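Local structure of cycloalternan-forming enzyme (5F7U) at residues V207-A210 with L214-S217; N295-Y300 with D317-V322; D808-G813 with A901-T906; T884-D889 with T907-D912. The protein belongs to glycoside hydrolase family 31, joining a TIM barrel to several beta-rich domains and a family 6 carbohydrate-binding module in one chain. The protein carries 1 engineered substitution. All coordinates share one frame; numbering follows the deposited sequence.

In the fold
The four contacts form two pairs, set in different parts of the chain. Contact 1 and contact 2 come first in sequence; their centres lie 12 Å apart and both involve the galactose mutarotase-like region, where Thr216 OG1 approaches Tyr319 OH to 3.0 Å in a probable hydrogen bond. Contact 3 and contact 4, beyond the TIM barrel in sequence, have centres 14 Å apart. Their segments alternate along the chain, and helix 899-904 leads directly into strand 908-912, with Phe902 packing on the backbone of that strand. The centres of contact 1 and contact 3 are about 54 Å apart, so the two pairs lie in separate beta-rich parts of one multidomain protein.

Contact 1: V207-A210 with L214-S217; sequences VHQA and LLTS
Val207 O is gripped by two successive amides of the neighbouring strand. Leu215 N lies 2.8 Å from Val207 O, in the carbonyl plane, with an N-H...O angle of 160°. Thr216 N reaches the same oxygen through a weak bond of 3.4 Å. In return, Val207 N donates to Thr216 O at 2.8 Å in a nearly straight bond. Two residues facing one, with the register slipping by a residue before His208 pairs with Leu214, define a classic beta bulge in an antiparallel hairpin.

On one face, Leu214 CD1 sits over the His208 ring, 3.9 Å from its centroid and offset toward the rim, a CH-pi contact. Both ring nitrogens have acceptors, ND1 in Gly212 O and NE2 in Glu206 OE1; this fixes the ring's rotation and would favour the doubly protonated form. At the bulge, Leu215 CD2 packs 3.7 Å from Gln209 CG, the two side chains crossing at about a right angle. Leu215 CD1 meets Val207 CG1 more loosely, at 4.2 Å.

Strand 203-209 is flanked on its other edge by strand 194-200, which receives Val207 on Leu194 and Ile196, while strand 214-229 continues the sheet toward strand 235-243.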
# COMPACT_ATOMS: atom_id res chain seq x y z
N VAL A 207 -16.50 -12.18 -19.78
CA VAL A 207 -15.24 -11.59 -20.22
C VAL A 207 -14.20 -12.71 -20.22
O VAL A 207 -13.94 -13.32 -19.20
CB VAL A 207 -14.82 -10.42 -19.29
CG1 VAL A 207 -13.48 -9.86 -19.72
CG2 VAL A 207 -15.88 -9.32 -19.35
N HIS A 208 -13.64 -12.98 -21.39
CA HIS A 208 -12.63 -14.00 -21.55
C HIS A 208 -11.34 -13.34 -22.04
O HIS A 208 -11.35 -12.26 -22.66
CB HIS A 208 -13.06 -15.03 -22.62
CG HIS A 208 -14.29 -15.82 -22.27
ND1 HIS A 208 -14.24 -17.14 -21.90
CD2 HIS A 208 -15.60 -15.48 -22.26
CE1 HIS A 208 -15.46 -17.59 -21.66
NE2 HIS A 208 -16.31 -16.60 -21.88
N GLN A 209 -10.22 -14.00 -21.76
CA GLN A 209 -8.97 -13.70 -22.46
C GLN A 209 -9.17 -14.14 -23.90
O GLN A 209 -10.07 -14.93 -24.21
CB GLN A 209 -7.80 -14.46 -21.85
CG GLN A 209 -7.32 -13.88 -20.54
CD GLN A 209 -6.27 -14.73 -19.85
OE1 GLN A 209 -6.03 -15.88 -20.23
NE2 GLN A 209 -5.65 -14.19 -18.82
N ALA A 210 -8.32 -13.63 -24.79
CA ALA A 210 -8.42 -13.97 -26.22
C ALA A 210 -8.28 -15.46 -26.51
O ALA A 210 -8.83 -15.94 -27.50
CB ALA A 210 -7.43 -13.15 -27.03
N LEU A 214 -11.81 -17.93 -19.13
CA LEU A 214 -12.79 -17.04 -18.50
C LEU A 214 -12.11 -16.21 -17.41
O LEU A 214 -11.41 -16.76 -16.56
CB LEU A 214 -13.96 -17.83 -17.88
CG LEU A 214 -15.06 -17.02 -17.18
CD1 LEU A 214 -15.92 -16.24 -18.15
CD2 LEU A 214 -15.92 -17.97 -16.35
N LEU A 215 -12.35 -14.89 -17.45
CA LEU A 215 -11.86 -13.98 -16.41
C LEU A 215 -12.95 -13.78 -15.38
O LEU A 215 -12.77 -14.13 -14.21
CB LEU A 215 -11.40 -12.64 -17.02
CG LEU A 215 -10.18 -12.72 -17.93
CD1 LEU A 215 -9.78 -11.32 -18.39
CD2 LEU A 215 -9.00 -13.44 -17.27
N THR A 216 -14.10 -13.26 -15.82
CA THR A 216 -15.28 -13.11 -14.96
C THR A 216 -16.53 -13.03 -15.81
O THR A 216 -16.45 -12.88 -17.03
CB THR A 216 -15.16 -11.92 -13.96
OG1 THR A 216 -16.13 -12.05 -12.90
CG2 THR A 216 -15.27 -10.56 -14.67
N SER A 217 -17.68 -13.11 -15.17
CA SER A 217 -18.92 -13.10 -15.92
C SER A 217 -20.01 -12.62 -15.03
O SER A 217 -19.91 -12.73 -13.81
CB SER A 217 -19.27 -14.49 -16.43
OG SER A 217 -19.38 -15.42 -15.37

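Contact 2: N295-Y300 with D317-V322; sequences NKYGMY and DKYSFV
Two phenol oxygens meet first: Tyr297 OH and Tyr319 OH lie 3.0 Å apart, their side chains arriving from opposite directions. Each hydroxyl has a hydrogen-bond partner beyond the two segments, Glu248 OE2 for Tyr297 and Thr216 OG1 for Tyr319, which should restrict how far either phenol can shift. The rings themselves approach only at their hydroxyl ends, with Tyr297 CZ and Tyr319 CZ 4.4 Å apart.

The sulfur-aromatic contacts belong to Met299. Its SD stands at the edge of the Phe321 ring, 5.1 Å from the centroid, and also at the edge of the Tyr319 ring, 5.5 Å from that centroid. The side chain runs out extended from the strand and then bends at the thioether (chi3 -70°), turning CE back toward the phenol.

Apolar contact follows from that bend, since Met299 CE comes to rest 4.0 Å from Tyr319 CE1, near the ring plane. The core continues on further sides: Phe242 stacks on Tyr319, and Tyr335 meets Phe321 edge-to-face.

Strand 297-301 pairs with strands 287-293 and 333-338, whereas strand 318-327 pairs with 235-243 and 307-311. Their local axes pass 10.8 Å apart at 28°, too far for backbone pairing and consistent with face-to-face layers in the beta-sandwich of a galactose mutarotase-like fold.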
# COMPACT_ATOMS: atom_id res chain seq x y z
N ASN A 295 -8.03 -14.35 -10.20
CA ASN A 295 -8.46 -14.88 -11.51
C ASN A 295 -8.06 -14.01 -12.70
O ASN A 295 -8.55 -14.21 -13.82
CB ASN A 295 -9.95 -15.23 -11.51
CG ASN A 295 -10.23 -16.49 -10.71
OD1 ASN A 295 -9.30 -17.05 -10.11
ND2 ASN A 295 -11.48 -16.91 -10.66
N LYS A 296 -7.18 -13.04 -12.44
CA LYS A 296 -6.44 -12.31 -13.49
C LYS A 296 -7.26 -11.19 -14.17
O LYS A 296 -7.18 -10.98 -15.39
CB LYS A 296 -5.85 -13.26 -14.55
CG LYS A 296 -4.93 -14.31 -13.96
CD LYS A 296 -4.22 -15.07 -15.06
CE LYS A 296 -3.32 -16.12 -14.43
NZ LYS A 296 -2.59 -16.91 -15.45
N TYR A 297 -8.03 -10.47 -13.36
CA TYR A 297 -8.66 -9.25 -13.83
C TYR A 297 -8.79 -8.29 -12.65
O TYR A 297 -8.75 -8.70 -11.49
CB TYR A 297 -10.03 -9.52 -14.49
CG TYR A 297 -11.06 -9.97 -13.47
CD1 TYR A 297 -11.15 -11.31 -13.10
CD2 TYR A 297 -11.90 -9.05 -12.85
CE1 TYR A 297 -12.05 -11.73 -12.13
CE2 TYR A 297 -12.81 -9.45 -11.86
CZ TYR A 297 -12.88 -10.80 -11.53
OH TYR A 297 -13.74 -11.20 -10.56
N GLY A 298 -8.94 -7.01 -12.98
CA GLY A 298 -9.34 -5.99 -12.02
C GLY A 298 -10.70 -5.43 -12.41
O GLY A 298 -11.11 -5.53 -13.58
N MET A 299 -11.39 -4.84 -11.44
CA MET A 299 -12.66 -4.15 -11.74
C MET A 299 -12.60 -2.81 -11.05
O MET A 299 -12.32 -2.75 -9.87
CB MET A 299 -13.87 -4.94 -11.21
CG MET A 299 -15.22 -4.27 -11.52
SD MET A 299 -16.65 -5.32 -11.12
CE MET A 299 -16.51 -6.59 -12.38
N TYR A 300 -12.89 -1.76 -11.80
CA TYR A 300 -12.87 -0.39 -11.28
C TYR A 300 -14.21 0.25 -11.57
O TYR A 300 -14.60 0.36 -12.73
CB TYR A 300 -11.72 0.41 -11.91
CG TYR A 300 -11.77 1.90 -11.57
CD1 TYR A 300 -11.90 2.33 -10.24
CD2 TYR A 300 -11.71 2.87 -12.59
CE1 TYR A 300 -11.95 3.68 -9.93
CE2 TYR A 300 -11.75 4.23 -12.28
CZ TYR A 300 -11.88 4.62 -10.95
OH TYR A 300 -11.92 5.95 -10.62
N ASP A 317 -21.73 -17.84 -4.44
CA ASP A 317 -21.14 -17.80 -5.78
C ASP A 317 -21.44 -16.48 -6.50
O ASP A 317 -21.33 -16.41 -7.72
CB ASP A 317 -21.60 -19.01 -6.62
CG ASP A 317 -23.08 -18.98 -6.97
OD1 ASP A 317 -23.87 -18.23 -6.35
OD2 ASP A 317 -23.48 -19.74 -7.88
N LYS A 318 -21.78 -15.44 -5.75
CA LYS A 318 -22.13 -14.15 -6.35
C LYS A 318 -21.31 -13.02 -5.75
O LYS A 318 -21.20 -12.92 -4.53
CB LYS A 318 -23.61 -13.85 -6.12
CG LYS A 318 -24.13 -12.58 -6.80
CD LYS A 318 -25.58 -12.26 -6.43
CE LYS A 318 -26.53 -13.30 -6.97
NZ LYS A 318 -27.94 -12.82 -6.94
N TYR A 319 -20.74 -12.17 -6.59
CA TYR A 319 -20.31 -10.84 -6.10
C TYR A 319 -21.03 -9.71 -6.81
O TYR A 319 -21.43 -9.84 -7.96
CB TYR A 319 -18.79 -10.64 -6.07
CG TYR A 319 -18.13 -10.37 -7.41
CD1 TYR A 319 -18.02 -9.06 -7.91
CD2 TYR A 319 -17.59 -11.42 -8.15
CE1 TYR A 319 -17.38 -8.82 -9.14
CE2 TYR A 319 -16.94 -11.20 -9.38
CZ TYR A 319 -16.84 -9.89 -9.86
OH TYR A 319 -16.22 -9.68 -11.08
N SER A 320 -21.19 -8.59 -6.10
CA SER A 320 -22.03 -7.51 -6.60
C SER A 320 -21.43 -6.18 -6.23
O SER A 320 -20.72 -6.10 -5.22
CB SER A 320 -23.43 -7.59 -6.00
OG SER A 320 -23.99 -8.90 -6.14
N PHE A 321 -21.71 -5.16 -7.03
CA PHE A 321 -21.52 -3.80 -6.53
C PHE A 321 -22.84 -3.08 -6.54
O PHE A 321 -23.68 -3.31 -7.40
CB PHE A 321 -20.40 -3.03 -7.24
CG PHE A 321 -20.64 -2.78 -8.71
CD1 PHE A 321 -21.52 -1.78 -9.15
CD2 PHE A 321 -19.92 -3.50 -9.67
CE1 PHE A 321 -21.72 -1.54 -10.50
CE2 PHE A 321 -20.09 -3.26 -11.04
CZ PHE A 321 -21.01 -2.29 -11.45
N VAL A 322 -23.02 -2.21 -5.55
CA VAL A 322 -24.20 -1.36 -5.49
C VAL A 322 -23.64 0.04 -5.35
O VAL A 322 -22.94 0.34 -4.38
CB VAL A 322 -25.13 -1.71 -4.30
CG1 VAL A 322 -26.36 -0.79 -4.31
CG2 VAL A 322 -25.59 -3.15 -4.40

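Contact 3: D808-G813 with A901-T906; sequences DGYQLG and AFNEAT
Asn903, on the last turn of helix 899-904, spans Asp808 and Tyr810 in a loop, so a short helix is docked on the loop that joins two neighbouring strands of a mixed beta-sheet. Its ND2 donates to Asp808 O at 3.0 Å, with an N-H...O angle of 161°, and the acceptor lies close to the amide plane. The Asp808 carboxylate stacks on that amide, their planes 22° apart. The other end of the amide, Asn903 OD1, meets the edge of the Tyr810 ring, 3.2 Å from CE2, with ring and amide nearly coplanar. A water joins them further: it donates to Asn903 OD1 and lies 2.7 Å from Tyr810 OH.

Phe902 adds an offset edge-to-face pair, its edge toward the face of Tyr810, with centroids 5.7 Å apart. The Phe902 side chain leaves the helix with CG anti to the backbone N (chi1 -176°), which carries CE2 over to the tyrosine.

In the second shell, Lys921 makes a cation-pi contact with Phe902, and its NZ binds the carbonyls of Phe902 and Ala905 at the helix end. Asn825 ND2 holds Asp808 OD1, and Thr875 OG1 is hydrogen-bonded to Tyr810 OH.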
# COMPACT_ATOMS: atom_id res chain seq x y z
N ASP A 808 33.40 0.41 2.99
CA ASP A 808 34.54 -0.48 2.73
C ASP A 808 34.45 -1.84 3.44
O ASP A 808 35.27 -2.73 3.18
CB ASP A 808 35.86 0.21 3.11
CG ASP A 808 36.30 1.23 2.08
OD1 ASP A 808 35.63 1.41 1.05
OD2 ASP A 808 37.36 1.85 2.31
N GLY A 809 33.51 -1.98 4.37
CA GLY A 809 33.27 -3.25 5.05
C GLY A 809 32.48 -4.23 4.20
O GLY A 809 32.56 -5.44 4.39
N TYR A 810 31.69 -3.71 3.26
CA TYR A 810 30.95 -4.52 2.28
C TYR A 810 29.94 -5.54 2.88
O TYR A 810 29.59 -6.52 2.22
CB TYR A 810 31.94 -5.20 1.31
CG TYR A 810 32.47 -4.28 0.23
CD1 TYR A 810 31.66 -3.93 -0.87
CD2 TYR A 810 33.76 -3.77 0.28
CE1 TYR A 810 32.13 -3.10 -1.87
CE2 TYR A 810 34.25 -2.94 -0.73
CZ TYR A 810 33.43 -2.61 -1.80
OH TYR A 810 33.91 -1.79 -2.79
N GLN A 811 29.50 -5.31 4.11
CA GLN A 811 28.44 -6.14 4.69
C GLN A 811 27.15 -5.33 4.80
O GLN A 811 27.20 -4.12 4.99
CB GLN A 811 28.83 -6.65 6.07
CG GLN A 811 30.12 -7.50 6.06
CD GLN A 811 29.91 -8.90 5.49
OE1 GLN A 811 28.95 -9.58 5.85
NE2 GLN A 811 30.82 -9.36 4.60
N LEU A 812 26.01 -6.01 4.70
CA LEU A 812 24.72 -5.36 4.97
C LEU A 812 24.68 -4.91 6.42
O LEU A 812 25.20 -5.58 7.30
CB LEU A 812 23.57 -6.32 4.67
CG LEU A 812 23.36 -6.65 3.19
CD1 LEU A 812 22.36 -7.78 3.08
CD2 LEU A 812 22.90 -5.42 2.41
N GLY A 813 24.10 -3.74 6.67
CA GLY A 813 23.97 -3.22 8.03
C GLY A 813 25.12 -2.34 8.51
O GLY A 813 25.29 -2.15 9.71
N ALA A 901 43.33 -5.02 0.74
CA ALA A 901 43.96 -4.97 -0.58
C ALA A 901 42.93 -4.66 -1.65
O ALA A 901 43.17 -3.84 -2.55
CB ALA A 901 44.67 -6.29 -0.89
N PHE A 902 41.76 -5.29 -1.52
CA PHE A 902 40.62 -5.03 -2.40
C PHE A 902 40.20 -3.57 -2.40
O PHE A 902 39.95 -3.00 -3.46
CB PHE A 902 39.43 -5.92 -2.05
CG PHE A 902 38.27 -5.75 -2.99
CD1 PHE A 902 38.32 -6.33 -4.27
CD2 PHE A 902 37.15 -5.00 -2.63
CE1 PHE A 902 37.26 -6.18 -5.15
CE2 PHE A 902 36.10 -4.82 -3.53
CZ PHE A 902 36.15 -5.42 -4.78
N ASN A 903 40.11 -2.99 -1.20
CA ASN A 903 39.73 -1.59 -1.06
C ASN A 903 40.75 -0.64 -1.69
O ASN A 903 40.37 0.34 -2.35
CB ASN A 903 39.44 -1.27 0.41
CG ASN A 903 38.07 -1.78 0.85
OD1 ASN A 903 37.10 -1.66 0.12
ND2 ASN A 903 37.99 -2.34 2.05
N GLU A 904 42.04 -0.95 -1.53
CA GLU A 904 43.14 -0.16 -2.11
C GLU A 904 43.27 -0.27 -3.64
O GLU A 904 43.69 0.69 -4.30
CB GLU A 904 44.45 -0.48 -1.38
CG GLU A 904 44.51 0.17 0.00
CD GLU A 904 45.68 -0.30 0.87
OE1 GLU A 904 45.57 -1.37 1.54
OE2 GLU A 904 46.70 0.42 0.92
N ALA A 905 42.88 -1.41 -4.21
CA ALA A 905 42.94 -1.68 -5.66
C ALA A 905 42.06 -0.76 -6.52
O ALA A 905 40.99 -0.36 -6.08
CB ALA A 905 42.59 -3.13 -5.94
N THR A 906 42.55 -0.43 -7.72
CA THR A 906 41.75 0.28 -8.74
C THR A 906 40.73 -0.65 -9.42
O THR A 906 39.60 -0.24 -9.70
CB THR A 906 42.66 0.93 -9.80
OG1 THR A 906 43.49 1.89 -9.14
CG2 THR A 906 41.86 1.65 -10.89
O HOH W 1 36.32 -0.60 -2.39

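Contact 4: T884-D889 with T907-D912; sequences TSVTID and TGYYYD
Val886 and Tyr909 are the residues whose CA atoms come nearest, at 7.0 Å, a separation too wide for strand pairing, so the two strands are joined through side chains.

The main evidence is a CH-pi contact. Val886 CG2 lies over one face of the Tyr909 ring, 3.7 Å from the centroid and 18° from the ring normal. It sits toward the rim at the CB end, where the nearest ring atom, Tyr909 CG, is 3.5 Å from Val886 CG2. Val886 CB adds a second point of touch, 3.8 Å from Tyr909 CD1, so the valine leans against one side of the ring with both its branch point and a methyl group. The ring reaches this place because Tyr909 CG lies between the backbone N and the carbonyl carbon (chi1 79°).

Beyond the valine, the tyrosine runs on toward the start of strand 885-888. Tyr909 OH ends 3.8 Å from Thr884 O, a long approach best read as van der Waals contact, and 4.0 Å from Ser885 CA. Ile888 also points its CB toward strand 908-912, and Val893 and Val920 also touch the Val886 side chain.

Strand 885-888 lies in an antiparallel sheet, between strands 929-934 and 891-892, while strand 908-912 is the outermost strand of a separate mixed sheet, next to strand 917-922. Apolar side chains meeting between strands of two different sheets, without backbone pairing, are the arrangement expected between the layers of a beta-sandwich.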
# COMPACT_ATOMS: atom_id res chain seq x y z
N THR A 884 38.68 -18.96 -10.58
CA THR A 884 40.09 -19.21 -10.87
C THR A 884 40.74 -17.98 -11.50
O THR A 884 41.95 -17.79 -11.40
CB THR A 884 40.28 -20.44 -11.77
OG1 THR A 884 39.48 -20.31 -12.95
CG2 THR A 884 39.87 -21.71 -11.03
N SER A 885 39.93 -17.15 -12.17
CA SER A 885 40.36 -15.84 -12.66
C SER A 885 39.15 -14.98 -12.94
O SER A 885 38.02 -15.49 -13.06
CB SER A 885 41.21 -15.96 -13.93
OG SER A 885 40.43 -16.44 -15.02
N VAL A 886 39.37 -13.67 -13.00
CA VAL A 886 38.33 -12.72 -13.40
C VAL A 886 38.94 -11.80 -14.44
O VAL A 886 40.06 -11.33 -14.25
CB VAL A 886 37.77 -11.91 -12.20
CG1 VAL A 886 36.70 -10.92 -12.65
CG2 VAL A 886 37.17 -12.84 -11.15
N THR A 887 38.22 -11.56 -15.52
CA THR A 887 38.66 -10.63 -16.55
C THR A 887 37.68 -9.48 -16.71
O THR A 887 36.48 -9.62 -16.44
CB THR A 887 38.82 -11.31 -17.92
OG1 THR A 887 37.56 -11.89 -18.28
CG2 THR A 887 39.91 -12.38 -17.89
N ILE A 888 38.21 -8.34 -17.14
CA ILE A 888 37.38 -7.22 -17.53
C ILE A 888 37.90 -6.82 -18.90
O ILE A 888 39.08 -6.53 -19.06
CB ILE A 888 37.44 -6.03 -16.54
CG1 ILE A 888 37.00 -6.49 -15.14
CG2 ILE A 888 36.57 -4.89 -17.06
CD1 ILE A 888 36.96 -5.39 -14.08
N ASP A 889 37.00 -6.84 -19.89
CA ASP A 889 37.35 -6.62 -21.30
C ASP A 889 38.47 -7.55 -21.79
O ASP A 889 39.32 -7.16 -22.60
CB ASP A 889 37.65 -5.12 -21.56
CG ASP A 889 36.42 -4.23 -21.38
OD1 ASP A 889 35.29 -4.73 -21.54
OD2 ASP A 889 36.58 -3.01 -21.10
N THR A 907 41.17 -1.86 -9.74
CA THR A 907 40.31 -2.94 -10.21
C THR A 907 40.83 -4.18 -9.52
O THR A 907 41.99 -4.21 -9.08
CB THR A 907 40.42 -3.19 -11.73
OG1 THR A 907 41.77 -3.51 -12.07
CG2 THR A 907 39.98 -1.97 -12.54
N GLY A 908 40.00 -5.22 -9.43
CA GLY A 908 40.45 -6.49 -8.89
C GLY A 908 39.29 -7.35 -8.45
O GLY A 908 38.15 -6.98 -8.67
N TYR A 909 39.59 -8.49 -7.84
CA TYR A 909 38.55 -9.34 -7.25
C TYR A 909 38.95 -9.93 -5.91
O TYR A 909 40.13 -10.04 -5.60
CB TYR A 909 38.08 -10.42 -8.24
CG TYR A 909 38.98 -11.62 -8.39
CD1 TYR A 909 40.10 -11.57 -9.23
CD2 TYR A 909 38.69 -12.83 -7.72
CE1 TYR A 909 40.92 -12.68 -9.40
CE2 TYR A 909 39.52 -13.96 -7.89
CZ TYR A 909 40.63 -13.87 -8.72
OH TYR A 909 41.46 -14.95 -8.89
N TYR A 910 37.95 -10.29 -5.11
CA TYR A 910 38.15 -10.83 -3.77
C TYR A 910 37.05 -11.83 -3.51
O TYR A 910 35.93 -11.65 -3.98
CB TYR A 910 38.11 -9.69 -2.74
CG TYR A 910 37.98 -10.14 -1.30
CD1 TYR A 910 39.09 -10.62 -0.59
CD2 TYR A 910 36.75 -10.08 -0.63
CE1 TYR A 910 38.98 -11.03 0.74
CE2 TYR A 910 36.62 -10.49 0.70
CZ TYR A 910 37.73 -10.96 1.37
OH TYR A 910 37.60 -11.36 2.68
N TYR A 911 37.35 -12.88 -2.74
CA TYR A 911 36.32 -13.89 -2.44
C TYR A 911 36.01 -13.93 -0.95
O TYR A 911 36.89 -14.19 -0.13
CB TYR A 911 36.73 -15.28 -2.97
CG TYR A 911 35.64 -16.31 -2.82
CD1 TYR A 911 34.50 -16.26 -3.64
CD2 TYR A 911 35.72 -17.32 -1.85
CE1 TYR A 911 33.49 -17.19 -3.50
CE2 TYR A 911 34.69 -18.26 -1.71
CZ TYR A 911 33.59 -18.19 -2.54
OH TYR A 911 32.57 -19.10 -2.44
N ASP A 912 34.75 -13.65 -0.61
CA ASP A 912 34.24 -13.70 0.75
C ASP A 912 33.79 -15.14 1.00
O ASP A 912 32.73 -15.54 0.52
CB ASP A 912 33.08 -12.70 0.87
CG ASP A 912 32.43 -12.65 2.26
OD1 ASP A 912 32.62 -13.56 3.10
OD2 ASP A 912 31.70 -11.66 2.50